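Local coordinates for protein glycinin (Glycine max, PDB 1OD5) that probably serves as a seed storage reserve of sulfur-containing amino acids, packed as a hexamer of 11S globulin subunits, at residues G55-S60 / V128-Y133; F79-C84 / S109-R114; I350-S355 / S367-V372. One frame throughout, in Å; residues are numbered along the deposited sequence.

Interaction 1 of 3, residues G55-S60 / V128-Y133. With CO3 (carbonate ion), chain C.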
loop_
_atom_site.group_PDB
_atom_site.type_symbol
_atom_site.label_atom_id
_atom_site.label_comp_id
_atom_site.label_asym_id
_atom_site.label_seq_id
_atom_site.Cartn_x
_atom_site.Cartn_y
_atom_site.Cartn_z
ATOM N N GLY A 55 -1.703 43.085 -2.303
ATOM C CA GLY A 55 -2.815 42.339 -2.846
ATOM C C GLY A 55 -3.071 41.008 -2.119
ATOM O O GLY A 55 -2.184 40.167 -2.009
ATOM N N LEU A 56 -4.331 40.858 -1.670
ATOM C CA LEU A 56 -4.938 39.736 -0.964
ATOM C C LEU A 56 -5.904 38.939 -1.866
ATOM O O LEU A 56 -6.994 39.451 -2.111
ATOM C CB LEU A 56 -5.756 40.252 0.236
ATOM C CG LEU A 56 -6.177 39.418 1.473
ATOM C CD1 LEU A 56 -7.519 39.953 1.937
ATOM C CD2 LEU A 56 -6.376 37.942 1.187
ATOM N N HIS A 57 -5.639 37.714 -2.370
ATOM C CA HIS A 57 -6.615 37.000 -3.177
ATOM C C HIS A 57 -7.508 36.360 -2.110
ATOM O O HIS A 57 -7.073 35.563 -1.284
ATOM C CB HIS A 57 -5.882 35.983 -4.051
ATOM C CG HIS A 57 -6.737 35.087 -4.956
ATOM N ND1 HIS A 57 -6.279 34.167 -5.800
ATOM C CD2 HIS A 57 -8.099 35.070 -5.053
ATOM C CE1 HIS A 57 -7.280 33.595 -6.388
ATOM N NE2 HIS A 57 -8.367 34.147 -5.926
ATOM N N LEU A 58 -8.783 36.747 -2.090
ATOM C CA LEU A 58 -9.766 36.290 -1.112
ATOM C C LEU A 58 -10.007 34.802 -1.023
ATOM O O LEU A 58 -9.834 34.125 -2.024
ATOM C CB LEU A 58 -11.130 36.986 -1.366
ATOM C CG LEU A 58 -11.204 38.519 -1.324
ATOM C CD1 LEU A 58 -12.645 38.915 -1.448
ATOM C CD2 LEU A 58 -10.740 39.107 -0.006
ATOM N N PRO A 59 -10.375 34.228 0.130
ATOM C CA PRO A 59 -10.408 32.780 0.336
ATOM C C PRO A 59 -11.292 32.070 -0.680
ATOM O O PRO A 59 -12.406 32.525 -0.882
ATOM C CB PRO A 59 -10.908 32.605 1.746
ATOM C CG PRO A 59 -10.534 33.909 2.412
ATOM C CD PRO A 59 -10.772 34.941 1.338
ATOM N N SER A 60 -10.838 30.995 -1.324
ATOM C CA SER A 60 -11.616 30.231 -2.308
ATOM C C SER A 60 -11.171 28.776 -2.436
ATOM O O SER A 60 -10.036 28.428 -2.085
ATOM C CB SER A 60 -11.492 30.817 -3.708
ATOM O OG SER A 60 -10.167 30.748 -4.220
ATOM N N VAL A 128 -10.127 22.582 -0.470
ATOM C CA VAL A 128 -9.484 23.228 0.662
ATOM C C VAL A 128 -9.365 24.706 0.344
ATOM O O VAL A 128 -8.681 25.086 -0.617
ATOM C CB VAL A 128 -8.048 22.629 0.932
ATOM C CG1 VAL A 128 -7.337 23.355 2.054
ATOM C CG2 VAL A 128 -8.173 21.178 1.358
ATOM N N PRO A 129 -9.990 25.562 1.174
ATOM C CA PRO A 129 -9.911 27.018 1.059
ATOM C C PRO A 129 -8.490 27.550 1.183
ATOM O O PRO A 129 -7.707 27.055 1.998
ATOM C CB PRO A 129 -10.776 27.562 2.157
ATOM C CG PRO A 129 -11.640 26.421 2.557
ATOM C CD PRO A 129 -10.821 25.164 2.311
ATOM N N TYR A 130 -8.126 28.535 0.357
ATOM C CA TYR A 130 -6.809 29.126 0.441
ATOM C C TYR A 130 -6.897 30.612 0.095
ATOM O O TYR A 130 -7.790 31.062 -0.614
ATOM C CB TYR A 130 -5.819 28.397 -0.519
ATOM C CG TYR A 130 -5.859 28.815 -1.972
ATOM C CD1 TYR A 130 -6.801 28.252 -2.821
ATOM C CD2 TYR A 130 -4.962 29.786 -2.440
ATOM C CE1 TYR A 130 -6.848 28.666 -4.143
ATOM C CE2 TYR A 130 -5.015 30.204 -3.762
ATOM C CZ TYR A 130 -5.967 29.634 -4.597
ATOM O OH TYR A 130 -6.078 30.049 -5.897
ATOM N N TRP A 131 -5.950 31.387 0.600
ATOM C CA TRP A 131 -5.854 32.811 0.346
ATOM C C TRP A 131 -4.373 33.093 0.177
ATOM O O TRP A 131 -3.532 32.357 0.690
ATOM C CB TRP A 131 -6.430 33.628 1.532
ATOM C CG TRP A 131 -5.794 33.409 2.900
ATOM C CD1 TRP A 131 -6.344 32.534 3.807
ATOM C CD2 TRP A 131 -4.632 33.980 3.345
ATOM N NE1 TRP A 131 -5.515 32.529 4.827
ATOM C CE2 TRP A 131 -4.484 33.369 4.595
ATOM C CE3 TRP A 131 -3.685 34.891 2.883
ATOM C CZ2 TRP A 131 -3.383 33.681 5.397
ATOM C CZ3 TRP A 131 -2.584 35.200 3.685
ATOM C CH2 TRP A 131 -2.434 34.595 4.931
ATOM N N THR A 132 -3.990 34.109 -0.577
ATOM C CA THR A 132 -2.591 34.445 -0.736
ATOM C C THR A 132 -2.492 35.943 -0.513
ATOM O O THR A 132 -3.489 36.660 -0.575
ATOM C CB THR A 132 -2.021 34.120 -2.144
ATOM O OG1 THR A 132 -2.895 34.733 -3.082
ATOM C CG2 THR A 132 -1.878 32.622 -2.413
ATOM N N TYR A 133 -1.296 36.462 -0.255
ATOM C CA TYR A 133 -1.118 37.878 -0.026
ATOM C C TYR A 133 0.267 38.219 -0.484
ATOM O O TYR A 133 1.201 37.464 -0.231
ATOM C CB TYR A 133 -1.292 38.158 1.434
ATOM C CG TYR A 133 -0.841 39.548 1.782
ATOM C CD1 TYR A 133 -1.582 40.668 1.382
ATOM C CD2 TYR A 133 0.319 39.697 2.517
ATOM C CE1 TYR A 133 -1.159 41.947 1.724
ATOM C CE2 TYR A 133 0.746 40.973 2.864
ATOM C CZ TYR A 133 0.005 42.081 2.470
ATOM O OH TYR A 133 0.421 43.328 2.867
HETATM C C CO3 C . -3.374 32.670 -6.022
HETATM O O1 CO3 C . -2.255 32.861 -6.492
HETATM O O2 CO3 C . -4.051 31.747 -6.443
HETATM O O3 CO3 C . -3.815 33.385 -5.133
HETATM O O HOH W 1 -8.290 32.154 -3.341
#
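H57 and Y130 sit on neighbouring antiparallel strands and, with T132, grip a carbonate ion, probably from the crystallisation liquor, on the face their side chains share. The CB of Y130 leans on F79 of strand 74-79. CG lies between the backbone N and the carbonyl carbon (chi1 81°), which brings CD1 to 3.3 Å from the S60 carbonyl O. CE1 passes S60 OG at 3.9 Å, while CE2, on the other flank, meets carbonate O2. The tip OH donates to O2 at 2.7 Å. An edge of this ring is turned to the H57 face, planes 74° apart, a T-shaped pair. Around it the strands follow the cupin pattern of antiparallel barrel walls, here with a beta bulge that slips the register by one between H57 and S60. Carbonate O3 takes two donors, H57 ND1 at 2.7 Å and T132 OG1 at 2.6 Å, and R49 completes the pocket. A phenylalanine in place of Y130 would probably leave carbonate O2 without its hydroxyl donor. H57 NE2 is held by Y163. Water 1 lies 3.2 Å over the centre of the H57 face that Y130 approaches, donates to the L58 and Y130 carbonyls and accepts from S60 OG.

Interaction 2 of 3, residues F79-C84 / S109-R114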
loop_
_atom_site.group_PDB
_atom_site.type_symbol
_atom_site.label_atom_id
_atom_site.label_comp_id
_atom_site.label_asym_id
_atom_site.label_seq_id
_atom_site.Cartn_x
_atom_site.Cartn_y
_atom_site.Cartn_z
ATOM N N PHE A 79 -3.746 27.896 4.097
ATOM C CA PHE A 79 -4.802 26.977 3.730
ATOM C C PHE A 79 -5.711 26.823 4.927
ATOM O O PHE A 79 -5.352 27.261 6.019
ATOM C CB PHE A 79 -4.233 25.634 3.387
ATOM C CG PHE A 79 -3.322 25.637 2.182
ATOM C CD1 PHE A 79 -1.991 26.000 2.298
ATOM C CD2 PHE A 79 -3.823 25.258 0.939
ATOM C CE1 PHE A 79 -1.160 25.981 1.171
ATOM C CE2 PHE A 79 -2.983 25.242 -0.177
ATOM C CZ PHE A 79 -1.651 25.606 -0.066
ATOM N N ALA A 80 -6.899 26.250 4.791
ATOM C CA ALA A 80 -7.760 26.072 5.943
ATOM C C ALA A 80 -8.156 24.612 5.832
ATOM O O ALA A 80 -9.068 24.243 5.098
ATOM C CB ALA A 80 -9.020 26.934 5.880
ATOM N N PHE A 81 -7.402 23.739 6.524
ATOM C CA PHE A 81 -7.616 22.285 6.531
ATOM C C PHE A 81 -8.737 21.892 7.461
ATOM O O PHE A 81 -8.750 22.378 8.584
ATOM C CB PHE A 81 -6.353 21.593 6.970
ATOM C CG PHE A 81 -5.355 21.564 5.849
ATOM C CD1 PHE A 81 -4.413 22.569 5.724
ATOM C CD2 PHE A 81 -5.390 20.519 4.930
ATOM C CE1 PHE A 81 -3.502 22.539 4.675
ATOM C CE2 PHE A 81 -4.476 20.491 3.883
ATOM C CZ PHE A 81 -3.534 21.504 3.757
ATOM N N PRO A 82 -9.710 21.093 7.088
ATOM C CA PRO A 82 -10.836 20.804 7.937
ATOM C C PRO A 82 -10.509 20.028 9.230
ATOM O O PRO A 82 -9.873 18.965 9.241
ATOM C CB PRO A 82 -11.782 20.072 7.011
ATOM C CG PRO A 82 -10.855 19.431 6.016
ATOM C CD PRO A 82 -9.887 20.555 5.760
ATOM N N GLY A 83 -10.894 20.627 10.360
ATOM C CA GLY A 83 -10.692 20.017 11.672
ATOM C C GLY A 83 -9.318 20.033 12.332
ATOM O O GLY A 83 -9.213 19.480 13.418
ATOM N N CYS A 84 -8.325 20.633 11.686
ATOM C CA CYS A 84 -6.981 20.731 12.179
ATOM C C CYS A 84 -6.813 21.830 13.208
ATOM O O CYS A 84 -7.494 22.828 13.060
ATOM C CB CYS A 84 -6.078 20.992 11.020
ATOM S SG CYS A 84 -5.982 19.516 10.019
ATOM N N SER A 109 -5.385 33.512 16.672
ATOM C CA SER A 109 -4.822 32.192 16.456
ATOM C C SER A 109 -5.344 31.761 15.110
ATOM O O SER A 109 -6.438 32.136 14.725
ATOM C CB SER A 109 -5.259 31.181 17.484
ATOM O OG SER A 109 -6.611 30.796 17.365
ATOM N N HIS A 110 -4.537 31.030 14.371
ATOM C CA HIS A 110 -4.894 30.537 13.051
ATOM C C HIS A 110 -3.979 29.414 12.622
ATOM O O HIS A 110 -2.976 29.165 13.301
ATOM C CB HIS A 110 -4.764 31.620 12.002
ATOM C CG HIS A 110 -3.435 32.333 11.889
ATOM N ND1 HIS A 110 -2.378 31.977 11.205
ATOM C CD2 HIS A 110 -3.187 33.570 12.427
ATOM C CE1 HIS A 110 -1.493 32.928 11.284
ATOM N NE2 HIS A 110 -1.994 33.886 12.021
ATOM N N GLN A 111 -4.225 28.798 11.469
ATOM C CA GLN A 111 -3.361 27.725 11.016
ATOM C C GLN A 111 -2.039 28.202 10.449
ATOM O O GLN A 111 -1.814 29.391 10.267
ATOM C CB GLN A 111 -4.093 26.869 9.978
ATOM C CG GLN A 111 -5.193 26.117 10.695
ATOM C CD GLN A 111 -5.963 25.156 9.834
ATOM O OE1 GLN A 111 -5.531 24.811 8.755
ATOM N NE2 GLN A 111 -7.110 24.693 10.294
ATOM N N LYS A 112 -1.104 27.283 10.179
ATOM C CA LYS A 112 0.223 27.608 9.664
ATOM C C LYS A 112 0.253 28.526 8.438
ATOM O O LYS A 112 -0.578 28.384 7.545
ATOM C CB LYS A 112 0.914 26.261 9.364
ATOM C CG LYS A 112 2.281 26.433 8.722
ATOM C CD LYS A 112 2.939 25.130 8.317
ATOM C CE LYS A 112 4.278 25.597 7.719
ATOM N NZ LYS A 112 5.137 24.457 7.455
ATOM N N ILE A 113 1.165 29.507 8.400
ATOM C CA ILE A 113 1.315 30.425 7.273
ATOM C C ILE A 113 2.514 29.885 6.517
ATOM O O ILE A 113 3.532 29.586 7.147
ATOM C CB ILE A 113 1.638 31.880 7.738
ATOM C CG1 ILE A 113 0.471 32.407 8.516
ATOM C CG2 ILE A 113 1.931 32.813 6.565
ATOM C CD1 ILE A 113 -0.793 32.583 7.678
ATOM N N ARG A 114 2.439 29.710 5.188
ATOM C CA ARG A 114 3.570 29.232 4.398
ATOM C C ARG A 114 4.043 30.421 3.574
ATOM O O ARG A 114 3.231 31.275 3.219
ATOM C CB ARG A 114 3.132 28.078 3.501
ATOM C CG ARG A 114 2.602 26.958 4.391
ATOM C CD ARG A 114 1.797 25.802 3.764
ATOM N NE ARG A 114 0.717 25.482 4.698
ATOM C CZ ARG A 114 0.335 24.250 5.011
ATOM N NH1 ARG A 114 -0.658 24.089 5.878
ATOM N NH2 ARG A 114 0.918 23.192 4.475
HETATM O O HOH W 2 -9.571 24.881 12.151
#
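This is a side-chain-to-backbone contact, in which Q111 reaches from the break in strand 108-117 into the loop that follows strand 74-79 and grips the backbone of F81. The two backbones stay well apart, A80 and Q111 being the nearest pair at 6.9 Å between CA atoms, and the glutamine spans the gap. Its chain is extended beyond CG (chi2 -176°), which carries the amide across to F81. There OE1 accepts from F81 N at 3.1 Å, a fairly straight bond (160° at the hydrogen) whose donor is tilted 19° from the carbonyl plane. NE2 returns a weak bond to F81 O at 3.3 Å, so both ends of the amide hold one residue, which limits how far the amide can turn. The same nitrogen has further weak partners in E86 and water 2, which lies 3.1 Å from C84 O. OE1 also lies at the edge of the F81 ring, in its plane.

R114 makes the second half of the contact. F79 CD1 lies over one face of its guanidinium, toward the rim and 3.7 Å from NE, with the two planes steeply inclined; the opposite face is lined by K112 CD. NH1 comes within 3.5 Å of F81 CE1, while NH2 gives a weak bond to M328 O.

Beyond F81 the chain makes a type II beta turn to C84, with G83 at positive phi, and G83 N binds D456 of a second subunit. C84 is joined to C326, the disulfide that in 11S globulins links the acidic chain to the basic chain, and the loop held by Q111 in the N-terminal cupin domain carries its acidic-chain half.

Interaction 3 of 3, residues I350-S355 / S367-V372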
loop_
_atom_site.group_PDB
_atom_site.type_symbol
_atom_site.label_atom_id
_atom_site.label_comp_id
_atom_site.label_asym_id
_atom_site.label_seq_id
_atom_site.Cartn_x
_atom_site.Cartn_y
_atom_site.Cartn_z
ATOM N N ILE A 350 17.685 20.371 -16.150
ATOM C CA ILE A 350 16.293 19.910 -16.013
ATOM C C ILE A 350 16.048 19.512 -14.559
ATOM O O ILE A 350 16.876 18.828 -13.974
ATOM C CB ILE A 350 16.010 18.675 -16.920
ATOM C CG1 ILE A 350 16.170 19.068 -18.368
ATOM C CG2 ILE A 350 14.581 18.141 -16.708
ATOM C CD1 ILE A 350 16.393 17.845 -19.251
ATOM N N SER A 351 14.993 19.940 -13.902
ATOM C CA SER A 351 14.739 19.511 -12.549
ATOM C C SER A 351 13.391 18.859 -12.578
ATOM O O SER A 351 12.522 19.294 -13.323
ATOM C CB SER A 351 14.635 20.637 -11.608
ATOM O OG SER A 351 15.833 21.336 -11.809
ATOM N N THR A 352 13.150 17.844 -11.756
ATOM C CA THR A 352 11.872 17.175 -11.734
ATOM C C THR A 352 11.314 17.306 -10.335
ATOM O O THR A 352 12.037 17.145 -9.344
ATOM C CB THR A 352 12.021 15.695 -12.048
ATOM O OG1 THR A 352 12.745 15.668 -13.256
ATOM C CG2 THR A 352 10.697 14.926 -12.164
ATOM N N LEU A 353 10.013 17.596 -10.281
ATOM C CA LEU A 353 9.262 17.713 -9.054
ATOM C C LEU A 353 8.137 16.713 -9.209
ATOM O O LEU A 353 7.275 16.898 -10.066
ATOM C CB LEU A 353 8.665 19.089 -8.874
ATOM C CG LEU A 353 7.726 19.254 -7.707
ATOM C CD1 LEU A 353 8.398 18.773 -6.453
ATOM C CD2 LEU A 353 7.404 20.716 -7.480
ATOM N N ASN A 354 8.122 15.643 -8.408
ATOM C CA ASN A 354 7.093 14.609 -8.445
ATOM C C ASN A 354 6.768 14.120 -7.040
ATOM O O ASN A 354 7.215 14.726 -6.065
ATOM C CB ASN A 354 7.553 13.434 -9.315
ATOM C CG ASN A 354 8.898 12.829 -8.910
ATOM O OD1 ASN A 354 9.328 12.878 -7.754
ATOM N ND2 ASN A 354 9.611 12.225 -9.849
ATOM N N SER A 355 6.035 13.015 -6.911
ATOM C CA SER A 355 5.660 12.538 -5.609
ATOM C C SER A 355 6.776 11.938 -4.738
ATOM O O SER A 355 6.508 11.594 -3.586
ATOM C CB SER A 355 4.533 11.544 -5.778
ATOM O OG SER A 355 5.009 10.464 -6.549
ATOM N N SER A 367 2.667 16.411 -11.499
ATOM C CA SER A 367 4.107 16.453 -11.320
ATOM C C SER A 367 4.591 17.528 -12.275
ATOM O O SER A 367 3.790 18.008 -13.074
ATOM C CB SER A 367 4.757 15.135 -11.657
ATOM O OG SER A 367 4.752 14.782 -13.007
ATOM N N ALA A 368 5.856 17.945 -12.268
ATOM C CA ALA A 368 6.355 19.000 -13.140
ATOM C C ALA A 368 7.846 18.905 -13.321
ATOM O O ALA A 368 8.502 18.096 -12.689
ATOM C CB ALA A 368 6.135 20.401 -12.575
ATOM N N GLN A 369 8.327 19.688 -14.285
ATOM C CA GLN A 369 9.735 19.820 -14.615
ATOM C C GLN A 369 9.935 21.310 -14.895
ATOM O O GLN A 369 8.991 22.088 -15.105
ATOM C CB GLN A 369 10.153 19.047 -15.858
ATOM C CG GLN A 369 10.176 17.598 -15.518
ATOM C CD GLN A 369 10.773 16.713 -16.577
ATOM O OE1 GLN A 369 10.384 16.788 -17.729
ATOM N NE2 GLN A 369 11.727 15.850 -16.231
ATOM N N TYR A 370 11.182 21.725 -14.758
ATOM C CA TYR A 370 11.598 23.083 -15.001
ATOM C C TYR A 370 12.839 22.919 -15.827
ATOM O O TYR A 370 13.780 22.284 -15.344
ATOM C CB TYR A 370 11.995 23.788 -13.775
ATOM C CG TYR A 370 12.089 25.259 -14.078
ATOM C CD1 TYR A 370 13.322 25.871 -14.312
ATOM C CD2 TYR A 370 10.901 25.990 -14.162
ATOM C CE1 TYR A 370 13.365 27.220 -14.649
ATOM C CE2 TYR A 370 10.942 27.338 -14.499
ATOM C CZ TYR A 370 12.174 27.941 -14.742
ATOM O OH TYR A 370 12.196 29.263 -15.130
ATOM N N VAL A 371 12.892 23.396 -17.079
ATOM C CA VAL A 371 14.110 23.212 -17.829
ATOM C C VAL A 371 14.570 24.558 -18.319
ATOM O O VAL A 371 13.812 25.520 -18.433
ATOM C CB VAL A 371 13.930 22.054 -18.994
ATOM C CG1 VAL A 371 12.492 21.573 -19.066
ATOM C CG2 VAL A 371 14.499 22.495 -20.315
ATOM N N VAL A 372 15.896 24.623 -18.385
ATOM C CA VAL A 372 16.617 25.805 -18.785
ATOM C C VAL A 372 17.583 25.399 -19.841
ATOM O O VAL A 372 18.429 24.557 -19.612
ATOM C CB VAL A 372 17.449 26.436 -17.645
ATOM C CG1 VAL A 372 18.238 27.614 -18.215
ATOM C CG2 VAL A 372 16.557 26.922 -16.520
#
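S351 and Y370 face each other as a hydrogen-bonded antiparallel pair, each NH answering the other's carbonyl, with S351 N to Y370 O at 3.0 Å and Y370 N to S351 O at 3.1 Å. L353 and A368 repeat the arrangement two residues on. L353 N reaches A368 O at 2.9 Å, and A368 N meets L353 O at 2.8 Å. The S351 carbonyl takes a second, weaker guest, the CA-H of Q369.

Between these two pairs, T352 and Q369 lie side by side on the face they share with I350 and V371. Q369 NE2 points its N-H straight at T352 OG1, 3.1 Å away at 179°, and the hydroxyl oxygen lies in the amide plane. T352 OG1 is in place for this because it stands anti to its own carbonyl carbon (chi1 -53°). The other end of the amide, Q369 OE1, is taken by K444, and NE2 has a further weak bond to E323 of a neighbouring subunit, so the group is held from both ends. T352 N, which faces outward from the pair, is satisfied by D341. Next to this polar group I350 CG1 packs on V371 CB at 3.8 Å.

Several other polar tips find partners elsewhere: Y370 OH at E439 and T394, S367 OG at the carbonyl of H446, N354 ND2 at E323 of that same neighbouring subunit. The whole is an antiparallel strand pair in one sheet of the C-terminal cupin barrel, with the V371 side chain about 5 Å from the bound magnesium.

How the interactions relate
Of the contacting segments, 55-60 comes first from the N terminus, and interaction 1 closes a long loop when the chain returns to it at 128-133. Interaction 2 nests inside that loop: 79-84 and 109-114 meet before the chain comes back, and the span between them includes a stretch that is not modelled. The two touch, with P129 O and A80 N probably hydrogen-bonded and W131 CZ2 packed on I113 CD1. Both reach the same curled sheet of the N-terminal cupin, and both touch the second subunit. Interaction 3 follows in series, closing a short loop that contains helix 361-364 inside the C-terminal cupin. Its centre lies about 26 Å from that of interaction 1, without contact.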